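Long-range contact in CurM Sulfotransferase (Moorea producta, PDB 4GBM), which probably transfers a sulfonate group from the donor PAPS to an intermediate of curacin biosynthesis, and is seen here with adenosine-3'-5'-diphosphate bound: residues Arg220-Pro228 and Ile278-Trp286. The protein carries 2 engineered substitutions. Numbering follows the deposited sequence.
Sequences RYEDLVKKP and IDESLADKW. With ZN (zinc ion), chain D; A3P (adenosine-3'-5'-diphosphate), chain G.
V225 and A283 meet methyl to methyl, CG2 of V225 lying 3.6 Å from CB of A283, where the short helix 221-226 packs on the turn of 278-286. Alanine suits this place, since its single methyl allows the two backbones to come close, and the same CB also touches the aliphatic part of K226. Branched valine can serve two neighbours: its other methyl, CG1, lies anti to the carbonyl carbon (chi1 -56°) and reaches the adenine at C2, while CG2 of I278 packs against CB of V225. Further along, CD1 of I278 rests on the ring of P228. K226 is long enough to lay CG and CD over A283 and still meet D284 at about a right angle, NZ standing 2.8 Å from OD1 on its syn side, with a weaker bond to OD2. An alanine in place of D284 would probably leave the K226 ammonium without this carboxylate mate. Deeper in, E222 lays its CG against the carbonyl oxygen of A283; its OE2 and that oxygen share a bridging water, while OE1 is hydrogen-bonded to Y308.

Y221, with CG anti to the backbone N (chi1 170°), carries a hydroxyl at the end of a flat ring, and this OH passes CB of L282 to donate to A3P N3 at 2.7 Å, with N3 lying at the edge of the tyrosine ring, in its plane. On the far side of C2, the backbone N of D279 gives A3P N1 a nearly straight bond (2.9 Å, 168°). The D279 side chain binds zinc through OD2, as H275 does through ND1, and its OD1 closes an Asx turn with S281 N. Together the two segments form part of the wall that holds the adenine in the nucleotide pocket of this P-loop-related sulfotransferase fold.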
ATOM      1  N   ARG A 220      -7.383 -10.515  -4.808  1.00 10.09           N
ATOM      2  CA  ARG A 220      -8.603 -10.170  -4.089  1.00  8.96           C
ATOM      3  C   ARG A 220      -8.351 -10.402  -2.613  1.00  8.22           C
ATOM      4  O   ARG A 220      -7.911 -11.486  -2.215  1.00  8.67           O
ATOM      5  CB  ARG A 220      -9.770 -11.020  -4.581  1.00 11.75           C
ATOM      6  CG  ARG A 220      -9.864 -11.007  -6.107  1.00 14.91           C
ATOM      7  CD  ARG A 220     -10.915 -11.967  -6.631  1.00 20.02           C
ATOM      8  NE  ARG A 220     -12.269 -11.449  -6.470  1.00 20.93           N
ATOM      9  CZ  ARG A 220     -12.805 -10.494  -7.226  1.00 21.04           C
ATOM     10  NH1 ARG A 220     -14.051 -10.112  -6.996  1.00 22.09           N
ATOM     11  NH2 ARG A 220     -12.106  -9.913  -8.208  1.00 22.03           N
ATOM     12  N   TYR A 221      -8.628  -9.378  -1.808  1.00  8.02           N
ATOM     13  CA  TYR A 221      -8.479  -9.478  -0.356  1.00  8.02           C
ATOM     14  C   TYR A 221      -9.153 -10.732   0.191  1.00  8.39           C
ATOM     15  O   TYR A 221      -8.618 -11.413   1.083  1.00  8.50           O
ATOM     16  CB  TYR A 221      -9.066  -8.237   0.332  1.00  7.95           C
ATOM     17  CG  TYR A 221      -9.165  -8.402   1.826  1.00  8.03           C
ATOM     18  CD1 TYR A 221      -8.053  -8.192   2.641  1.00  8.28           C
ATOM     19  CD2 TYR A 221     -10.357  -8.802   2.425  1.00  8.34           C
ATOM     20  CE1 TYR A 221      -8.129  -8.362   4.021  1.00  8.10           C
ATOM     21  CE2 TYR A 221     -10.452  -8.975   3.806  1.00  8.53           C
ATOM     22  CZ  TYR A 221      -9.338  -8.753   4.595  1.00  8.41           C
ATOM     23  OH  TYR A 221      -9.445  -8.926   5.952  1.00  9.51           O
ATOM     24  N   GLU A 222     -10.342 -11.026  -0.328  1.00  8.83           N
ATOM     25  CA  GLU A 222     -11.123 -12.145   0.185  1.00  9.10           C
ATOM     26  C   GLU A 222     -10.389 -13.469  -0.032  1.00 10.00           C
ATOM     27  O   GLU A 222     -10.387 -14.320   0.857  1.00 11.10           O
ATOM     28  CB  GLU A 222     -12.528 -12.162  -0.432  1.00  9.41           C
ATOM     29  CG  GLU A 222     -13.403 -10.937  -0.061  1.00  9.51           C
ATOM     30  CD  GLU A 222     -13.054  -9.656  -0.818  1.00  8.98           C
ATOM     31  OE1 GLU A 222     -12.343  -9.699  -1.848  1.00 11.01           O
ATOM     32  OE2 GLU A 222     -13.514  -8.594  -0.362  1.00  9.26           O
ATOM     33  N   ASP A 223      -9.748 -13.617  -1.199  1.00  9.79           N
ATOM     34  CA  ASP A 223      -8.906 -14.778  -1.496  1.00  9.91           C
ATOM     35  C   ASP A 223      -7.648 -14.767  -0.625  1.00  9.90           C
ATOM     36  O   ASP A 223      -7.225 -15.807  -0.115  1.00 10.64           O
ATOM     37  CB  ASP A 223      -8.479 -14.790  -2.968  1.00  9.60           C
ATOM     38  CG  ASP A 223      -9.625 -15.020  -3.928  1.00 13.45           C
ATOM     39  OD1 ASP A 223     -10.689 -15.552  -3.524  1.00 15.13           O
ATOM     40  OD2 ASP A 223      -9.431 -14.685  -5.123  1.00 15.42           O
ATOM     41  N   LEU A 224      -7.049 -13.589  -0.449  1.00  8.84           N
ATOM     42  CA  LEU A 224      -5.829 -13.471   0.351  1.00  8.69           C
ATOM     43  C   LEU A 224      -5.999 -14.032   1.759  1.00  9.04           C
ATOM     44  O   LEU A 224      -5.124 -14.747   2.255  1.00  9.10           O
ATOM     45  CB  LEU A 224      -5.365 -12.010   0.429  1.00  8.27           C
ATOM     46  CG  LEU A 224      -4.106 -11.729   1.267  1.00  9.44           C
ATOM     47  CD1 LEU A 224      -2.889 -12.428   0.665  1.00 10.89           C
ATOM     48  CD2 LEU A 224      -3.876 -10.229   1.381  1.00  9.28           C
ATOM     49  N   VAL A 225      -7.117 -13.710   2.406  1.00  8.99           N
ATOM     50  CA  VAL A 225      -7.285 -14.141   3.794  1.00  9.26           C
ATOM     51  C   VAL A 225      -7.923 -15.525   3.948  1.00 10.17           C
ATOM     52  O   VAL A 225      -7.713 -16.195   4.970  1.00 11.81           O
ATOM     53  CB  VAL A 225      -7.980 -13.072   4.682  1.00  9.15           C
ATOM     54  CG1 VAL A 225      -7.204 -11.752   4.621  1.00  9.89           C
ATOM     55  CG2 VAL A 225      -9.442 -12.862   4.266  1.00  9.35           C
ATOM     56  N   LYS A 226      -8.690 -15.956   2.946  1.00 10.53           N
ATOM     57  CA  LYS A 226      -9.292 -17.304   2.965  1.00 10.93           C
ATOM     58  C   LYS A 226      -8.366 -18.405   2.443  1.00 11.94           C
ATOM     59  O   LYS A 226      -8.425 -19.549   2.924  1.00 13.65           O
ATOM     60  CB  LYS A 226     -10.595 -17.336   2.171  1.00 11.71           C
ATOM     61  CG  LYS A 226     -11.762 -16.637   2.851  1.00 14.54           C
ATOM     62  CD  LYS A 226     -12.975 -16.658   1.936  1.00 23.65           C
ATOM     63  CE  LYS A 226     -14.264 -16.717   2.711  1.00 30.05           C
ATOM     64  NZ  LYS A 226     -15.402 -16.988   1.785  1.00 31.06           N
ATOM     65  N   LYS A 227      -7.554 -18.062   1.444  1.00 11.98           N
ATOM     66  CA  LYS A 227      -6.636 -19.013   0.805  1.00 12.97           C
ATOM     67  C   LYS A 227      -5.243 -18.384   0.632  1.00 10.63           C
ATOM     68  O   LYS A 227      -4.740 -18.284  -0.495  1.00 11.08           O
ATOM     69  CB  LYS A 227      -7.183 -19.440  -0.562  1.00 15.23           C
ATOM     70  CG  LYS A 227      -8.530 -20.159  -0.532  1.00 21.06           C
ATOM     71  CD  LYS A 227      -8.934 -20.632  -1.929  1.00 29.84           C
ATOM     72  CE  LYS A 227      -9.145 -19.464  -2.893  1.00 32.34           C
ATOM     73  NZ  LYS A 227      -9.380 -19.930  -4.292  1.00 37.91           N
ATOM     74  N   PRO A 228      -4.609 -17.958   1.742  1.00 10.16           N
ATOM     75  CA  PRO A 228      -3.323 -17.269   1.604  1.00 10.12           C
ATOM     76  C   PRO A 228      -2.243 -18.101   0.908  1.00 10.09           C
ATOM     77  O   PRO A 228      -1.457 -17.537   0.152  1.00 10.37           O
ATOM     78  CB  PRO A 228      -2.929 -16.931   3.053  1.00  9.92           C
ATOM     79  CG  PRO A 228      -3.741 -17.868   3.900  1.00 11.51           C
ATOM     80  CD  PRO A 228      -5.022 -18.085   3.154  1.00 11.17           C
ATOM     81  N   ILE A 278      -3.619 -14.481  10.139  1.00  9.64           N
ATOM     82  CA  ILE A 278      -4.337 -14.075   8.921  1.00 10.10           C
ATOM     83  C   ILE A 278      -5.801 -14.427   9.174  1.00  9.98           C
ATOM     84  O   ILE A 278      -6.167 -15.607   9.216  1.00 12.14           O
ATOM     85  CB  ILE A 278      -3.805 -14.805   7.682  1.00  9.49           C
ATOM     86  CG1 ILE A 278      -2.310 -14.517   7.498  1.00 10.87           C
ATOM     87  CG2 ILE A 278      -4.611 -14.389   6.440  1.00 10.72           C
ATOM     88  CD1 ILE A 278      -1.595 -15.463   6.521  1.00 11.72           C
ATOM     89  N   ASP A 279      -6.627 -13.405   9.379  1.00  9.27           N
ATOM     90  CA  ASP A 279      -7.971 -13.623   9.914  1.00 10.39           C
ATOM     91  C   ASP A 279      -8.991 -13.723   8.783  1.00  9.65           C
ATOM     92  O   ASP A 279      -9.416 -12.714   8.215  1.00 11.56           O
ATOM     93  CB  ASP A 279      -8.343 -12.517  10.911  1.00  9.61           C
ATOM     94  CG  ASP A 279      -9.652 -12.789  11.627  1.00 13.26           C
ATOM     95  OD1 ASP A 279     -10.434 -13.635  11.143  1.00 13.52           O
ATOM     96  OD2 ASP A 279      -9.893 -12.166  12.685  1.00 14.10           O
ATOM     97  N   GLU A 280      -9.376 -14.960   8.469  1.00 10.68           N
ATOM     98  CA  GLU A 280     -10.264 -15.227   7.336  1.00 11.72           C
ATOM     99  C   GLU A 280     -11.663 -14.644   7.522  1.00 12.42           C
ATOM    100  O   GLU A 280     -12.375 -14.430   6.543  1.00 12.74           O
ATOM    101  CB  GLU A 280     -10.356 -16.738   7.062  1.00 14.17           C
ATOM    102  CG  GLU A 280     -11.129 -17.540   8.113  1.00 19.58           C
ATOM    103  CD  GLU A 280     -12.639 -17.579   7.847  1.00 31.35           C
ATOM    104  OE1 GLU A 280     -13.047 -17.767   6.675  1.00 33.45           O
ATOM    105  OE2 GLU A 280     -13.418 -17.425   8.816  1.00 36.76           O
ATOM    106  N   SER A 281     -12.053 -14.394   8.773  1.00 11.45           N
ATOM    107  CA  SER A 281     -13.426 -13.983   9.079  1.00 12.36           C
ATOM    108  C   SER A 281     -13.770 -12.619   8.525  1.00 12.70           C
ATOM    109  O   SER A 281     -14.950 -12.277   8.408  1.00 14.55           O
ATOM    110  CB  SER A 281     -13.675 -13.998  10.589  1.00 13.04           C
ATOM    111  OG  SER A 281     -13.380 -15.276  11.108  1.00 16.29           O
ATOM    112  N   LEU A 282     -12.745 -11.839   8.185  1.00 10.87           N
ATOM    113  CA  LEU A 282     -12.967 -10.484   7.685  1.00 12.00           C
ATOM    114  C   LEU A 282     -13.328 -10.455   6.194  1.00 12.19           C
ATOM    115  O   LEU A 282     -13.784  -9.429   5.679  1.00 12.66           O
ATOM    116  CB  LEU A 282     -11.743  -9.611   7.971  1.00 11.71           C
ATOM    117  CG  LEU A 282     -11.642  -8.993   9.378  1.00 15.34           C
ATOM    118  CD1 LEU A 282     -11.937  -9.971  10.506  1.00 22.93           C
ATOM    119  CD2 LEU A 282     -10.275  -8.344   9.578  1.00 16.35           C
ATOM    120  N   ALA A 283     -13.141 -11.580   5.509  1.00 11.69           N
ATOM    121  CA  ALA A 283     -13.447 -11.653   4.070  1.00 11.26           C
ATOM    122  C   ALA A 283     -14.931 -11.464   3.764  1.00 12.05           C
ATOM    123  O   ALA A 283     -15.293 -10.603   2.961  1.00 11.57           O
ATOM    124  CB  ALA A 283     -12.958 -12.974   3.480  1.00 11.72           C
ATOM    125  N   ASP A 284     -15.773 -12.262   4.417  1.00 13.66           N
ATOM    126  CA  ASP A 284     -17.195 -12.381   4.058  1.00 14.85           C
ATOM    127  C   ASP A 284     -18.093 -11.311   4.669  1.00 14.75           C
ATOM    128  O   ASP A 284     -19.319 -11.423   4.590  1.00 15.30           O
ATOM    129  CB  ASP A 284     -17.739 -13.754   4.478  1.00 16.57           C
ATOM    130  CG  ASP A 284     -17.296 -14.887   3.563  1.00 21.72           C
ATOM    131  OD1 ASP A 284     -16.708 -14.634   2.493  1.00 24.72           O
ATOM    132  OD2 ASP A 284     -17.555 -16.054   3.923  1.00 26.78           O
ATOM    133  N   LYS A 285     -17.502 -10.282   5.271  1.00 14.61           N
ATOM    134  CA  LYS A 285     -18.288  -9.243   5.948  1.00 14.90           C
ATOM    135  C   LYS A 285     -19.284  -8.565   5.017  1.00 14.97           C
ATOM    136  O   LYS A 285     -20.369  -8.177   5.449  1.00 15.27           O
ATOM    137  CB  LYS A 285     -17.372  -8.219   6.611  1.00 14.94           C
ATOM    138  CG  LYS A 285     -16.699  -8.793   7.857  1.00 17.80           C
ATOM    139  CD  LYS A 285     -15.639  -7.863   8.419  1.00 19.47           C
ATOM    140  CE  LYS A 285     -16.251  -6.722   9.213  1.00 21.84           C
ATOM    141  NZ  LYS A 285     -15.204  -6.086  10.063  1.00 16.00           N
ATOM    142  N   TRP A 286     -18.925  -8.466   3.740  1.00 12.94           N
ATOM    143  CA  TRP A 286     -19.797  -7.859   2.734  1.00 13.61           C
ATOM    144  C   TRP A 286     -21.144  -8.571   2.586  1.00 14.00           C
ATOM    145  O   TRP A 286     -22.107  -7.971   2.109  1.00 15.28           O
ATOM    146  CB  TRP A 286     -19.092  -7.792   1.376  1.00 13.19           C
ATOM    147  CG  TRP A 286     -18.725  -9.133   0.812  1.00 13.02           C
ATOM    148  CD1 TRP A 286     -17.544  -9.804   0.999  1.00 13.09           C
ATOM    149  CD2 TRP A 286     -19.534  -9.976  -0.027  1.00 14.75           C
ATOM    150  NE1 TRP A 286     -17.567 -10.996   0.328  1.00 14.02           N
ATOM    151  CE2 TRP A 286     -18.773 -11.134  -0.307  1.00 13.17           C
ATOM    152  CE3 TRP A 286     -20.826  -9.867  -0.567  1.00 15.89           C
ATOM    153  CZ2 TRP A 286     -19.256 -12.178  -1.103  1.00 17.22           C
ATOM    154  CZ3 TRP A 286     -21.307 -10.906  -1.363  1.00 18.39           C
ATOM    155  CH2 TRP A 286     -20.522 -12.052  -1.617  1.00 18.18           C
TER
HETATM  156 ZN    ZN D 403      -8.694 -11.357  14.076  1.00  9.99          ZN
HETATM  157  P1  A3P G 406     -10.494  -2.882   9.558  1.00  8.85           P
HETATM  158  O1P A3P G 406     -11.020  -1.471   9.623  1.00 10.34           O
HETATM  159  O2P A3P G 406      -9.572  -3.233  10.699  1.00  9.15           O
HETATM  160  O3P A3P G 406     -11.564  -3.898   9.274  1.00  9.90           O
HETATM  161  P2  A3P G 406      -5.246  -1.341   4.856  1.00  7.32           P
HETATM  162  O4P A3P G 406      -5.256  -1.364   3.360  1.00  7.09           O
HETATM  163  O5P A3P G 406      -5.665  -0.045   5.489  1.00  9.94           O
HETATM  164  O6P A3P G 406      -3.983  -1.914   5.442  1.00  6.21           O
HETATM  165  O5' A3P G 406      -6.430  -2.357   5.283  1.00  7.15           O
HETATM  166  C5' A3P G 406      -6.850  -2.404   6.650  1.00  8.15           C
HETATM  167  C4' A3P G 406      -7.765  -3.598   6.775  1.00  7.40           C
HETATM  168  O4' A3P G 406      -6.980  -4.792   6.664  1.00  8.11           O
HETATM  169  C3' A3P G 406      -8.403  -3.704   8.146  1.00  7.37           C
HETATM  170  O3' A3P G 406      -9.560  -2.857   8.226  1.00  7.70           O
HETATM  171  C2' A3P G 406      -8.714  -5.195   8.212  1.00  8.91           C
HETATM  172  O2' A3P G 406     -10.000  -5.476   7.652  1.00  9.76           O
HETATM  173  C1' A3P G 406      -7.650  -5.850   7.338  1.00  8.61           C
HETATM  174  N9  A3P G 406      -6.670  -6.583   8.181  1.00  7.38           N
HETATM  175  C8  A3P G 406      -5.719  -6.065   8.986  1.00  8.76           C
HETATM  176  N7  A3P G 406      -5.029  -7.045   9.628  1.00  8.69           N
HETATM  177  C5  A3P G 406      -5.557  -8.218   9.222  1.00  7.18           C
HETATM  178  C6  A3P G 406      -5.314  -9.656   9.492  1.00  7.94           C
HETATM  179  N6  A3P G 406      -4.327 -10.028  10.345  1.00  8.60           N
HETATM  180  N1  A3P G 406      -6.103 -10.558   8.851  1.00  7.82           N
HETATM  181  C2  A3P G 406      -7.077 -10.192   7.987  1.00  8.81           C
HETATM  182  N3  A3P G 406      -7.344  -8.902   7.693  1.00  7.69           N
HETATM  183  C4  A3P G 406      -6.625  -7.911   8.268  1.00  6.37           C
HETATM  184  O   HOH W   1     -14.124  -8.154   2.295  1.00  8.86           O
HETATM  185  O   HOH W   2      -6.447 -17.725   6.684  1.00 22.98           O